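Local coordinates for protein factor essential for expression of methicillin resistance (Staphylococcus aureus, PDB 1LRZ) that catalyses the addition of glycines 2 and 3 to the pentaglycine interpeptide bridge of the staphylococcal cell wall, taking glycine from glycyl-tRNA(Gly), at residues Arg101-His106 with Pro404-Tyr409; Lys233-Val238 with Ile320-Val325; Gln114-Asp119 with Ile390-Gly395; Asn189-Arg194 with Pro239-Asn244. One frame throughout, in Å; residues are numbered along the deposited sequence.

Contact 1 of 4, residues Arg101-His106 with Pro404-Tyr409; sequences RCLYLH and PVYAAY
Tyr104 lays one face of its phenol ring against Tyr406, whose CE1 stands over that face, displaced toward the rim, and comes within 3.4 Å of Tyr104 CG. The two ring planes are inclined at 44°, an oblique pairing. Tyr409, one helical turn further on, meets the outer end of the same ring: its CE2 is 3.6 Å from Tyr104 CE2, again with planes inclined, here at 39°. The two hydroxyls, Tyr104 OH and Tyr409 OH, are 3.5 Å apart, at most a weak hydrogen bond, so ring packing carries this pair. Chi1 of Tyr104 is 70°, which sets CG between its backbone N and carbonyl carbon and turns the ring to the helix. Leu103, where the chain turns a corner, adds an aliphatic fork. Its CD1 packs 3.7 Å from Val405 CG1 and also lies 3.6 Å from Tyr406 N, whereas CD2 rests 4.1 Å from Tyr409 CB. Outside the two segments, Tyr69 of strand 67-78 also stacks on the Tyr104 ring. The three tyrosines form an aromatic cluster, and with the leucine fork they make a helix-on-sheet packing in which the C-terminal helix 403-411 covers strand 102-107 of the seven-stranded mixed sheet.

Contact 2 of 4, residues Lys233-Val238 with Ile320-Val325; sequences KDRVLV and INPFEV
Arg235 O is gripped twice: Ile320 N donates to it at 2.7 Å, and water 1 donates to it at 2.9 Å. The backbone bond is straight at hydrogen, 168°, but its donor stands above the carbonyl plane and uses no lone-pair direction. The same water accepts from Asn321 ND2, so the amide is tied to the carbonyl through one solvent molecule. The other end of that amide works directly, since Asn321 OD1 takes a hydrogen bond from Arg235 NH2 at 3.0 Å, on a lone pair in the carbonyl plane, while the guanidinium and amide planes stand 65° apart. The bend at chi2 (-148°) keeps Arg235 CD near the backbone of the other segment, 3.6 Å from Ile320 O, and Pro322 CD lies beside NH2. The guanidinium has a second, charged partner outside the two segments, as NH1 forms a salt bridge with Asp16. On the apolar side, Ile320 CD1 reaches across to Leu237 CB at 3.9 Å, and Tyr352 of helix 341-355 touches both side chains. With both ends of the Asn321 amide engaged, its rotation is fixed, and Asp16 probably offsets the arginine charge where strand 236-244 starts beside the end of strand 310-320.

Contact 3 of 4, residues Gln114-Asp119 with Ile390-Gly395; sequences QYLNHD and IIEYVG
An antiparallel pair near one margin of the nine-stranded mixed sheet joins strand 112-116 to strand 389-393; the N-to-C directions of the short segments 114-116 and 390-393 are 152° apart, close to antiparallel. Gln114 with Glu392 and Leu116 with Ile390 are hydrogen-bonded pairs, each closed by two backbone bonds; the shortest is Glu392 N to Gln114 O at 2.7 Å. Tyr115 with Ile391 is the non-hydrogen-bonded pair between them. On the face that carries Gln114 and Glu392, these two side chains lie side by side and point the same way, and Gln114 NE2 donates to Glu392 OE2 at 2.7 Å. The acceptor lies in the amide plane, yet the donor meets the carboxylate from above its plane. Leu116 CD1 packs on Glu392 CB at 3.7 Å along the same face. Tyr115, on the other face, is met in plane at its ring edge by Ile391 CG1, 3.9 Å from CD2. Beyond the strand, His118 covers the end of Ile390: CD1 sits over the centre of the imidazole, 3.5 Å from the centroid, a CH-pi contact. With chi1 and chi2 both near -60°, Ile390 folds CD1 over to that ring, whose NE2 bonds to Ser159 OG. Glu392 OE1 forms a salt bridge with Arg156, so the buried carboxylate is held at both oxygens, by an amide and a cation, which would probably favour its ionised form.

Contact 4 of 4, residues Asn189-Arg194 with Pro239-Asn244; sequences NGVKVR and PLAYIN
Val193 and Pro239 lie side by side, CG1 of the valine 3.8 Å from CB of the proline, and Val191 CG1 continues this apolar patch to Ala241 CB at 4.0 Å. On the opposite face of the pair, the Tyr242 ring is sandwiched between the stems of two basic residues. Lys192 CA lies over one side, with its CB 3.5 Å from Tyr242 CZ; Arg194 crosses the other at about a right angle, its CD 3.6 Å from Tyr242 CE2. Tyr242 and Arg194 both have chi1 near +70°, which brings ring and chain together. At 5.6 Å from Arg194 CZ to the Tyr242 ring centroid any cation-pi attraction is weak at most, and the contact rests mainly on the aliphatic stem. Leu240 CD2 meets a face of the guanidinium. Four backbone bonds join Lys192 with Tyr242 and Arg194 with Leu240, among them Lys192 N to Tyr242 O at 2.8 Å. At the far end, water 2 bridges Gly190 O and Asn244 N, just before helix 245-272. The charges are met outside: Lys192 by Glu247 of that helix, Arg194 by Glu310 and Glu200. Strand 192-195 forms one edge of the nine-stranded sheet, next to strand 236-244, with helix 341-355 against the valine face and helix 201-207 against Leu240.

Overall arrangement
From the N terminus, the chain first enters contact 1 at 101-106, whose partner 404-409 lies almost at the C terminus; this widest loop encloses the other three contacts. Residues 114-119 open contact 3, which closes at 390-395 and in turn encloses contacts 2 and 4. These two cross: 189-194 opens contact 4, 233-238 opens contact 2, the adjoining 239-244 closes contact 4, and 320-325 closes contact 2 after helices 245-272 and 277-307. Contacts 2, 3 and 4 belong to the nine-stranded sheet, contacts 3 and 4 on opposite sides of the chain's centre. Contact 1 ties the C-terminal helix to the seven-stranded sheet, its centre about 50 Å from that of contact 4.

Contact 1 of 4, residues Arg101-His106 with Pro404-Tyr409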
loop_
_atom_site.group_PDB
_atom_site.type_symbol
_atom_site.label_atom_id
_atom_site.label_comp_id
_atom_site.label_asym_id
_atom_site.label_seq_id
_atom_site.Cartn_x
_atom_site.Cartn_y
_atom_site.Cartn_z
ATOM N N ARG A 101 29.920 -6.191 17.282
ATOM C CA ARG A 101 29.768 -7.626 17.532
ATOM C C ARG A 101 28.703 -8.294 16.664
ATOM O O ARG A 101 27.920 -9.128 17.131
ATOM C CB ARG A 101 29.453 -7.851 19.022
ATOM C CG ARG A 101 30.520 -7.260 19.969
ATOM C CD ARG A 101 30.267 -7.545 21.465
ATOM N NE ARG A 101 31.415 -7.111 22.263
ATOM C CZ ARG A 101 31.610 -7.405 23.547
ATOM N NH1 ARG A 101 32.696 -6.954 24.172
ATOM N NH2 ARG A 101 30.723 -8.146 24.210
ATOM N N CYS A 102 28.685 -7.933 15.389
ATOM C CA CYS A 102 27.719 -8.515 14.487
ATOM C C CYS A 102 28.099 -9.956 14.177
ATOM O O CYS A 102 29.277 -10.266 13.974
ATOM C CB CYS A 102 27.667 -7.702 13.192
ATOM S SG CYS A 102 26.554 -8.385 11.950
ATOM N N LEU A 103 27.102 -10.836 14.158
ATOM C CA LEU A 103 27.312 -12.238 13.819
ATOM C C LEU A 103 27.085 -12.372 12.313
ATOM O O LEU A 103 27.830 -13.066 11.619
ATOM C CB LEU A 103 26.318 -13.140 14.557
ATOM C CG LEU A 103 26.332 -14.596 14.082
ATOM C CD1 LEU A 103 27.742 -15.182 14.194
ATOM C CD2 LEU A 103 25.344 -15.409 14.919
ATOM N N TYR A 104 26.021 -11.737 11.825
ATOM C CA TYR A 104 25.712 -11.724 10.398
ATOM C C TYR A 104 24.856 -10.512 10.061
ATOM O O TYR A 104 24.038 -10.075 10.871
ATOM C CB TYR A 104 25.030 -13.025 9.938
ATOM C CG TYR A 104 23.615 -13.253 10.408
ATOM C CD1 TYR A 104 22.540 -13.180 9.517
ATOM C CD2 TYR A 104 23.356 -13.615 11.719
ATOM C CE1 TYR A 104 21.232 -13.480 9.933
ATOM C CE2 TYR A 104 22.062 -13.913 12.152
ATOM C CZ TYR A 104 21.006 -13.846 11.254
ATOM O OH TYR A 104 19.739 -14.149 11.692
ATOM N N LEU A 105 25.092 -9.961 8.872
ATOM C CA LEU A 105 24.401 -8.776 8.379
ATOM C C LEU A 105 23.443 -9.169 7.258
ATOM O O LEU A 105 23.844 -9.776 6.262
ATOM C CB LEU A 105 25.428 -7.762 7.874
ATOM C CG LEU A 105 24.946 -6.563 7.050
ATOM C CD1 LEU A 105 23.940 -5.741 7.843
ATOM C CD2 LEU A 105 26.156 -5.720 6.660
ATOM N N HIS A 106 22.178 -8.808 7.441
ATOM C CA HIS A 106 21.111 -9.127 6.505
ATOM C C HIS A 106 20.596 -7.857 5.805
ATOM O O HIS A 106 20.128 -6.927 6.467
ATOM C CB HIS A 106 19.978 -9.807 7.295
ATOM C CG HIS A 106 18.742 -10.081 6.498
ATOM N ND1 HIS A 106 17.538 -10.401 7.095
ATOM C CD2 HIS A 106 18.513 -10.076 5.164
ATOM C CE1 HIS A 106 16.622 -10.578 6.158
ATOM N NE2 HIS A 106 17.189 -10.387 4.979
ATOM N N PRO A 404 32.052 -19.688 11.620
ATOM C CA PRO A 404 31.799 -20.883 12.435
ATOM C C PRO A 404 30.619 -20.692 13.387
ATOM O O PRO A 404 29.742 -21.562 13.495
ATOM C CB PRO A 404 33.117 -21.075 13.185
ATOM C CG PRO A 404 34.132 -20.563 12.198
ATOM C CD PRO A 404 33.476 -19.302 11.668
ATOM N N VAL A 405 30.593 -19.556 14.080
ATOM C CA VAL A 405 29.508 -19.285 15.023
ATOM C C VAL A 405 28.181 -19.203 14.270
ATOM O O VAL A 405 27.147 -19.694 14.747
ATOM C CB VAL A 405 29.746 -17.970 15.814
ATOM C CG1 VAL A 405 28.567 -17.703 16.745
ATOM C CG2 VAL A 405 31.049 -18.068 16.621
ATOM N N TYR A 406 28.208 -18.592 13.088
ATOM C CA TYR A 406 26.994 -18.478 12.288
ATOM C C TYR A 406 26.537 -19.880 11.852
ATOM O O TYR A 406 25.335 -20.170 11.791
ATOM C CB TYR A 406 27.248 -17.593 11.070
ATOM C CG TYR A 406 26.017 -17.403 10.209
ATOM C CD1 TYR A 406 24.878 -16.772 10.719
ATOM C CD2 TYR A 406 25.985 -17.871 8.894
ATOM C CE1 TYR A 406 23.734 -16.608 9.938
ATOM C CE2 TYR A 406 24.845 -17.717 8.101
ATOM C CZ TYR A 406 23.722 -17.085 8.630
ATOM O OH TYR A 406 22.591 -16.953 7.859
ATOM N N ALA A 407 27.499 -20.753 11.557
ATOM C CA ALA A 407 27.175 -22.124 11.161
ATOM C C ALA A 407 26.436 -22.821 12.308
ATOM O O ALA A 407 25.436 -23.509 12.092
ATOM C CB ALA A 407 28.454 -22.892 10.808
ATOM N N ALA A 408 26.923 -22.637 13.533
ATOM C CA ALA A 408 26.278 -23.252 14.689
ATOM C C ALA A 408 24.871 -22.674 14.857
ATOM O O ALA A 408 23.918 -23.398 15.157
ATOM C CB ALA A 408 27.104 -22.998 15.952
ATOM N N TYR A 409 24.758 -21.365 14.645
ATOM C CA TYR A 409 23.491 -20.654 14.773
ATOM C C TYR A 409 22.419 -21.177 13.818
ATOM O O TYR A 409 21.256 -21.346 14.204
ATOM C CB TYR A 409 23.702 -19.164 14.510
ATOM C CG TYR A 409 22.420 -18.372 14.469
ATOM C CD1 TYR A 409 21.691 -18.126 15.636
ATOM C CD2 TYR A 409 21.924 -17.872 13.260
ATOM C CE1 TYR A 409 20.505 -17.398 15.602
ATOM C CE2 TYR A 409 20.738 -17.143 13.215
ATOM C CZ TYR A 409 20.035 -16.909 14.390
ATOM O OH TYR A 409 18.868 -16.179 14.351
#

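Contact 2 of 4, residues Lys233-Val238 with Ile320-Val325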
loop_
_atom_site.group_PDB
_atom_site.type_symbol
_atom_site.label_atom_id
_atom_site.label_comp_id
_atom_site.label_asym_id
_atom_site.label_seq_id
_atom_site.Cartn_x
_atom_site.Cartn_y
_atom_site.Cartn_z
ATOM N N LYS A 233 2.537 8.747 12.687
ATOM C CA LYS A 233 1.719 9.957 12.715
ATOM C C LYS A 233 1.023 10.304 11.403
ATOM O O LYS A 233 0.076 9.619 11.012
ATOM C CB LYS A 233 2.567 11.135 13.212
ATOM C CG LYS A 233 3.031 10.938 14.664
ATOM C CD LYS A 233 4.127 11.906 15.076
ATOM C CE LYS A 233 4.723 11.499 16.419
ATOM N NZ LYS A 233 5.980 12.252 16.702
ATOM N N ASP A 234 1.466 11.352 10.718
ATOM C CA ASP A 234 0.804 11.724 9.474
ATOM C C ASP A 234 1.235 10.889 8.278
ATOM O O ASP A 234 0.734 11.091 7.171
ATOM C CB ASP A 234 1.033 13.191 9.146
ATOM C CG ASP A 234 2.496 13.528 9.015
ATOM O OD1 ASP A 234 2.818 14.475 8.273
ATOM O OD2 ASP A 234 3.314 12.851 9.663
ATOM N N ARG A 235 2.154 9.956 8.491
ATOM C CA ARG A 235 2.601 9.111 7.394
ATOM C C ARG A 235 1.843 7.794 7.337
ATOM O O ARG A 235 2.254 6.838 6.676
ATOM C CB ARG A 235 4.107 8.915 7.473
ATOM C CG ARG A 235 4.785 10.279 7.429
ATOM C CD ARG A 235 6.105 10.237 6.767
ATOM N NE ARG A 235 6.706 11.564 6.682
ATOM C CZ ARG A 235 7.854 11.797 6.062
ATOM N NH1 ARG A 235 8.361 13.026 6.021
ATOM N NH2 ARG A 235 8.489 10.789 5.474
ATOM N N VAL A 236 0.724 7.754 8.051
ATOM C CA VAL A 236 -0.150 6.594 8.029
ATOM C C VAL A 236 -1.597 7.085 8.051
ATOM O O VAL A 236 -1.922 8.044 8.740
ATOM C CB VAL A 236 0.115 5.635 9.229
ATOM C CG1 VAL A 236 -0.003 6.382 10.552
ATOM C CG2 VAL A 236 -0.875 4.478 9.188
ATOM N N LEU A 237 -2.460 6.438 7.273
ATOM C CA LEU A 237 -3.871 6.794 7.226
ATOM C C LEU A 237 -4.648 5.490 7.183
ATOM O O LEU A 237 -4.184 4.504 6.595
ATOM C CB LEU A 237 -4.185 7.645 5.983
ATOM C CG LEU A 237 -3.759 9.117 6.028
ATOM C CD1 LEU A 237 -4.064 9.785 4.685
ATOM C CD2 LEU A 237 -4.498 9.818 7.176
ATOM N N VAL A 238 -5.822 5.493 7.809
ATOM C CA VAL A 238 -6.674 4.312 7.893
ATOM C C VAL A 238 -8.062 4.626 7.341
ATOM O O VAL A 238 -9.016 4.820 8.099
ATOM C CB VAL A 238 -6.830 3.838 9.368
ATOM C CG1 VAL A 238 -7.637 2.533 9.431
ATOM C CG2 VAL A 238 -5.455 3.641 10.006
ATOM N N ILE A 320 2.136 6.661 3.962
ATOM C CA ILE A 320 2.269 7.771 3.035
ATOM C C ILE A 320 3.603 8.483 3.175
ATOM O O ILE A 320 3.924 9.034 4.223
ATOM C CB ILE A 320 1.124 8.811 3.248
ATOM C CG1 ILE A 320 -0.243 8.138 3.056
ATOM C CG2 ILE A 320 1.280 9.980 2.288
ATOM C CD1 ILE A 320 -0.717 7.381 4.265
ATOM N N ASN A 321 4.378 8.462 2.105
ATOM C CA ASN A 321 5.664 9.122 2.098
ATOM C C ASN A 321 5.832 9.783 0.740
ATOM O O ASN A 321 5.088 9.486 -0.201
ATOM C CB ASN A 321 6.769 8.101 2.389
ATOM C CG ASN A 321 6.667 7.541 3.802
ATOM O OD1 ASN A 321 7.114 8.172 4.764
ATOM N ND2 ASN A 321 6.043 6.367 3.937
ATOM N N PRO A 322 6.794 10.701 0.626
ATOM C CA PRO A 322 7.009 11.386 -0.653
ATOM C C PRO A 322 7.178 10.474 -1.867
ATOM O O PRO A 322 6.721 10.800 -2.962
ATOM C CB PRO A 322 8.254 12.234 -0.384
ATOM C CG PRO A 322 8.107 12.566 1.094
ATOM C CD PRO A 322 7.715 11.209 1.660
ATOM N N PHE A 323 7.829 9.329 -1.685
ATOM C CA PHE A 323 8.062 8.426 -2.806
ATOM C C PHE A 323 6.829 7.654 -3.271
ATOM O O PHE A 323 6.673 7.382 -4.459
ATOM C CB PHE A 323 9.159 7.420 -2.447
ATOM C CG PHE A 323 9.414 6.389 -3.516
ATOM C CD1 PHE A 323 9.753 6.780 -4.809
ATOM C CD2 PHE A 323 9.359 5.026 -3.217
ATOM C CE1 PHE A 323 10.038 5.825 -5.796
ATOM C CE2 PHE A 323 9.641 4.064 -4.192
ATOM C CZ PHE A 323 9.982 4.465 -5.482
ATOM N N GLU A 324 5.950 7.301 -2.341
ATOM C CA GLU A 324 4.782 6.515 -2.726
ATOM C C GLU A 324 3.756 6.377 -1.616
ATOM O O GLU A 324 4.036 6.620 -0.432
ATOM C CB GLU A 324 5.236 5.102 -3.109
ATOM C CG GLU A 324 5.963 4.413 -1.927
ATOM C CD GLU A 324 6.436 2.984 -2.210
ATOM O OE1 GLU A 324 7.236 2.469 -1.399
ATOM O OE2 GLU A 324 6.013 2.372 -3.218
ATOM N N VAL A 325 2.559 5.971 -2.020
ATOM C CA VAL A 325 1.487 5.684 -1.091
ATOM C C VAL A 325 1.473 4.148 -1.133
ATOM O O VAL A 325 1.530 3.554 -2.219
ATOM C CB VAL A 325 0.134 6.236 -1.582
ATOM C CG1 VAL A 325 -1.008 5.601 -0.790
ATOM C CG2 VAL A 325 0.106 7.752 -1.391
HETATM O O HOH W 1 4.828 5.482 6.402
#

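Contact 3 of 4, residues Gln114-Asp119 with Ile390-Gly395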
loop_
_atom_site.group_PDB
_atom_site.type_symbol
_atom_site.label_atom_id
_atom_site.label_comp_id
_atom_site.label_asym_id
_atom_site.label_seq_id
_atom_site.Cartn_x
_atom_site.Cartn_y
_atom_site.Cartn_z
ATOM N N GLN A 114 13.529 -6.966 -11.904
ATOM C CA GLN A 114 12.779 -7.178 -13.141
ATOM C C GLN A 114 11.366 -6.589 -13.048
ATOM O O GLN A 114 10.841 -6.391 -11.950
ATOM C CB GLN A 114 12.633 -8.684 -13.424
ATOM C CG GLN A 114 13.922 -9.457 -13.550
ATOM C CD GLN A 114 13.679 -10.902 -13.959
ATOM O OE1 GLN A 114 14.255 -11.375 -14.937
ATOM N NE2 GLN A 114 12.823 -11.610 -13.209
ATOM N N TYR A 115 10.758 -6.340 -14.208
ATOM C CA TYR A 115 9.389 -5.834 -14.307
ATOM C C TYR A 115 8.594 -6.945 -14.980
ATOM O O TYR A 115 9.086 -7.574 -15.911
ATOM C CB TYR A 115 9.331 -4.585 -15.183
ATOM C CG TYR A 115 10.166 -3.452 -14.652
ATOM C CD1 TYR A 115 11.314 -3.021 -15.327
ATOM C CD2 TYR A 115 9.814 -2.812 -13.464
ATOM C CE1 TYR A 115 12.091 -1.972 -14.821
ATOM C CE2 TYR A 115 10.577 -1.767 -12.953
ATOM C CZ TYR A 115 11.709 -1.356 -13.631
ATOM O OH TYR A 115 12.445 -0.324 -13.117
ATOM N N LEU A 116 7.377 -7.188 -14.508
ATOM C CA LEU A 116 6.530 -8.233 -15.084
ATOM C C LEU A 116 5.104 -7.719 -15.204
ATOM O O LEU A 116 4.794 -6.647 -14.680
ATOM C CB LEU A 116 6.520 -9.475 -14.172
ATOM C CG LEU A 116 7.878 -10.138 -13.876
ATOM C CD1 LEU A 116 8.507 -9.530 -12.624
ATOM C CD2 LEU A 116 7.681 -11.614 -13.663
ATOM N N ASN A 117 4.245 -8.464 -15.901
ATOM C CA ASN A 117 2.831 -8.093 -15.956
ATOM C C ASN A 117 2.172 -9.021 -14.940
ATOM O O ASN A 117 2.838 -9.893 -14.369
ATOM C CB ASN A 117 2.212 -8.286 -17.356
ATOM C CG ASN A 117 2.333 -9.719 -17.886
ATOM O OD1 ASN A 117 2.311 -10.692 -17.133
ATOM N ND2 ASN A 117 2.427 -9.841 -19.207
ATOM N N HIS A 118 0.878 -8.853 -14.696
ATOM C CA HIS A 118 0.209 -9.692 -13.712
ATOM C C HIS A 118 -0.104 -11.110 -14.157
ATOM O O HIS A 118 -0.836 -11.822 -13.470
ATOM C CB HIS A 118 -1.058 -9.009 -13.207
ATOM C CG HIS A 118 -0.786 -7.804 -12.358
ATOM N ND1 HIS A 118 -0.094 -6.707 -12.829
ATOM C CD2 HIS A 118 -1.141 -7.507 -11.083
ATOM C CE1 HIS A 118 -0.043 -5.782 -11.886
ATOM N NE2 HIS A 118 -0.671 -6.242 -10.815
ATOM N N ASP A 119 0.446 -11.513 -15.302
ATOM C CA ASP A 119 0.265 -12.866 -15.810
ATOM C C ASP A 119 1.573 -13.608 -15.554
ATOM O O ASP A 119 1.727 -14.764 -15.939
ATOM C CB ASP A 119 -0.024 -12.851 -17.312
ATOM C CG ASP A 119 -1.431 -12.358 -17.642
ATOM O OD1 ASP A 119 -1.676 -12.044 -18.821
ATOM O OD2 ASP A 119 -2.297 -12.295 -16.745
ATOM N N ILE A 390 3.963 -5.286 -12.369
ATOM C CA ILE A 390 4.662 -5.977 -11.282
ATOM C C ILE A 390 6.145 -5.583 -11.223
ATOM O O ILE A 390 6.821 -5.500 -12.252
ATOM C CB ILE A 390 4.621 -7.519 -11.437
ATOM C CG1 ILE A 390 3.170 -8.030 -11.425
ATOM C CG2 ILE A 390 5.424 -8.171 -10.303
ATOM C CD1 ILE A 390 2.403 -7.716 -10.152
ATOM N N ILE A 391 6.645 -5.322 -10.023
ATOM C CA ILE A 391 8.060 -5.021 -9.882
ATOM C C ILE A 391 8.652 -6.107 -8.988
ATOM O O ILE A 391 8.163 -6.346 -7.882
ATOM C CB ILE A 391 8.331 -3.637 -9.245
ATOM C CG1 ILE A 391 7.752 -2.535 -10.143
ATOM C CG2 ILE A 391 9.871 -3.431 -9.068
ATOM C CD1 ILE A 391 7.921 -1.117 -9.574
ATOM N N GLU A 392 9.664 -6.799 -9.501
ATOM C CA GLU A 392 10.346 -7.840 -8.737
ATOM C C GLU A 392 11.653 -7.235 -8.256
ATOM O O GLU A 392 12.413 -6.681 -9.063
ATOM C CB GLU A 392 10.640 -9.063 -9.612
ATOM C CG GLU A 392 11.470 -10.139 -8.887
ATOM C CD GLU A 392 11.778 -11.341 -9.774
ATOM O OE1 GLU A 392 12.462 -12.287 -9.300
ATOM O OE2 GLU A 392 11.333 -11.347 -10.946
ATOM N N TYR A 393 11.915 -7.337 -6.954
ATOM C CA TYR A 393 13.131 -6.778 -6.382
ATOM C C TYR A 393 14.259 -7.810 -6.290
ATOM O O TYR A 393 14.025 -9.010 -6.412
ATOM C CB TYR A 393 12.830 -6.176 -5.006
ATOM C CG TYR A 393 11.761 -5.109 -5.065
ATOM C CD1 TYR A 393 10.438 -5.407 -4.741
ATOM C CD2 TYR A 393 12.054 -3.823 -5.528
ATOM C CE1 TYR A 393 9.425 -4.468 -4.872
ATOM C CE2 TYR A 393 11.044 -2.863 -5.672
ATOM C CZ TYR A 393 9.728 -3.195 -5.340
ATOM O OH TYR A 393 8.719 -2.263 -5.451
ATOM N N VAL A 394 15.486 -7.341 -6.081
ATOM C CA VAL A 394 16.634 -8.238 -6.017
ATOM C C VAL A 394 16.561 -9.292 -4.921
ATOM O O VAL A 394 17.066 -10.399 -5.098
ATOM C CB VAL A 394 17.957 -7.454 -5.865
ATOM C CG1 VAL A 394 18.227 -6.662 -7.154
ATOM C CG2 VAL A 394 17.882 -6.512 -4.671
ATOM N N GLY A 395 15.933 -8.963 -3.796
ATOM C CA GLY A 395 15.830 -9.941 -2.725
ATOM C C GLY A 395 16.741 -9.697 -1.531
ATOM O O GLY A 395 17.150 -8.560 -1.252
#

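Contact 4 of 4, residues Asn189-Arg194 with Pro239-Asn244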
loop_
_atom_site.group_PDB
_atom_site.type_symbol
_atom_site.label_atom_id
_atom_site.label_comp_id
_atom_site.label_asym_id
_atom_site.label_seq_id
_atom_site.Cartn_x
_atom_site.Cartn_y
_atom_site.Cartn_z
ATOM N N ASN A 189 -23.088 6.001 -4.941
ATOM C CA ASN A 189 -23.995 4.982 -4.405
ATOM C C ASN A 189 -24.234 5.094 -2.897
ATOM O O ASN A 189 -24.722 4.144 -2.275
ATOM C CB ASN A 189 -23.479 3.573 -4.740
ATOM C CG ASN A 189 -22.330 3.137 -3.840
ATOM O OD1 ASN A 189 -21.584 3.971 -3.312
ATOM N ND2 ASN A 189 -22.175 1.829 -3.671
ATOM N N GLY A 190 -23.882 6.240 -2.312
ATOM C CA GLY A 190 -24.094 6.432 -0.883
ATOM C C GLY A 190 -22.958 6.032 0.052
ATOM O O GLY A 190 -23.059 6.224 1.263
ATOM N N VAL A 191 -21.881 5.473 -0.490
ATOM C CA VAL A 191 -20.744 5.076 0.334
ATOM C C VAL A 191 -19.843 6.277 0.602
ATOM O O VAL A 191 -19.605 7.087 -0.296
ATOM C CB VAL A 191 -19.903 3.979 -0.358
ATOM C CG1 VAL A 191 -18.606 3.737 0.429
ATOM C CG2 VAL A 191 -20.725 2.681 -0.451
ATOM N N LYS A 192 -19.352 6.389 1.836
ATOM C CA LYS A 192 -18.455 7.483 2.216
ATOM C C LYS A 192 -17.154 6.935 2.799
ATOM O O LYS A 192 -17.076 5.763 3.174
ATOM C CB LYS A 192 -19.143 8.408 3.230
ATOM C CG LYS A 192 -20.356 9.106 2.634
ATOM C CD LYS A 192 -21.136 9.968 3.623
ATOM C CE LYS A 192 -22.328 10.614 2.897
ATOM N NZ LYS A 192 -23.207 11.451 3.757
ATOM N N VAL A 193 -16.131 7.778 2.865
ATOM C CA VAL A 193 -14.849 7.356 3.416
ATOM C C VAL A 193 -14.370 8.353 4.467
ATOM O O VAL A 193 -14.378 9.566 4.236
ATOM C CB VAL A 193 -13.774 7.239 2.300
ATOM C CG1 VAL A 193 -12.389 6.969 2.909
ATOM C CG2 VAL A 193 -14.150 6.125 1.338
ATOM N N ARG A 194 -13.995 7.839 5.632
ATOM C CA ARG A 194 -13.471 8.679 6.698
ATOM C C ARG A 194 -12.193 8.025 7.181
ATOM O O ARG A 194 -11.940 6.848 6.889
ATOM C CB ARG A 194 -14.470 8.825 7.857
ATOM C CG ARG A 194 -14.770 7.570 8.674
ATOM C CD ARG A 194 -16.001 7.844 9.547
ATOM N NE ARG A 194 -16.421 6.721 10.380
ATOM C CZ ARG A 194 -15.838 6.385 11.523
ATOM N NH1 ARG A 194 -16.283 5.346 12.218
ATOM N NH2 ARG A 194 -14.809 7.091 11.972
ATOM N N PRO A 239 -8.189 4.696 6.008
ATOM C CA PRO A 239 -9.509 4.993 5.450
ATOM C C PRO A 239 -10.512 3.864 5.690
ATOM O O PRO A 239 -10.169 2.685 5.609
ATOM C CB PRO A 239 -9.219 5.202 3.966
ATOM C CG PRO A 239 -8.022 4.290 3.719
ATOM C CD PRO A 239 -7.175 4.539 4.944
ATOM N N LEU A 240 -11.745 4.248 6.003
ATOM C CA LEU A 240 -12.844 3.317 6.227
ATOM C C LEU A 240 -13.994 3.716 5.297
ATOM O O LEU A 240 -14.445 4.868 5.316
ATOM C CB LEU A 240 -13.350 3.380 7.682
ATOM C CG LEU A 240 -14.736 2.714 7.860
ATOM C CD1 LEU A 240 -14.577 1.192 7.806
ATOM C CD2 LEU A 240 -15.401 3.137 9.174
ATOM N N ALA A 241 -14.446 2.779 4.470
ATOM C CA ALA A 241 -15.575 3.033 3.584
ATOM C C ALA A 241 -16.755 2.608 4.444
ATOM O O ALA A 241 -16.694 1.563 5.115
ATOM C CB ALA A 241 -15.486 2.155 2.332
ATOM N N TYR A 242 -17.824 3.394 4.427
ATOM C CA TYR A 242 -18.974 3.082 5.260
ATOM C C TYR A 242 -20.245 3.756 4.760
ATOM O O TYR A 242 -20.217 4.604 3.868
ATOM C CB TYR A 242 -18.700 3.568 6.677
ATOM C CG TYR A 242 -18.682 5.077 6.750
ATOM C CD1 TYR A 242 -19.844 5.793 7.057
ATOM C CD2 TYR A 242 -17.525 5.797 6.428
ATOM C CE1 TYR A 242 -19.861 7.188 7.041
ATOM C CE2 TYR A 242 -17.530 7.194 6.405
ATOM C CZ TYR A 242 -18.702 7.882 6.712
ATOM O OH TYR A 242 -18.719 9.259 6.690
ATOM N N ILE A 243 -21.362 3.374 5.359
ATOM C CA ILE A 243 -22.637 3.968 5.016
ATOM C C ILE A 243 -23.243 4.508 6.301
ATOM O O ILE A 243 -23.290 3.801 7.306
ATOM C CB ILE A 243 -23.619 2.933 4.445
ATOM C CG1 ILE A 243 -23.082 2.362 3.127
ATOM C CG2 ILE A 243 -24.990 3.584 4.248
ATOM C CD1 ILE A 243 -23.948 1.249 2.544
ATOM N N ASN A 244 -23.673 5.765 6.257
ATOM C CA ASN A 244 -24.349 6.419 7.375
ATOM C C ASN A 244 -25.796 6.329 6.897
ATOM O O ASN A 244 -26.185 7.027 5.962
ATOM C CB ASN A 244 -23.914 7.886 7.481
ATOM C CG ASN A 244 -24.649 8.635 8.576
ATOM O OD1 ASN A 244 -24.043 9.404 9.330
ATOM N ND2 ASN A 244 -25.957 8.422 8.667
HETATM O O HOH W 2 -23.833 7.392 3.608
#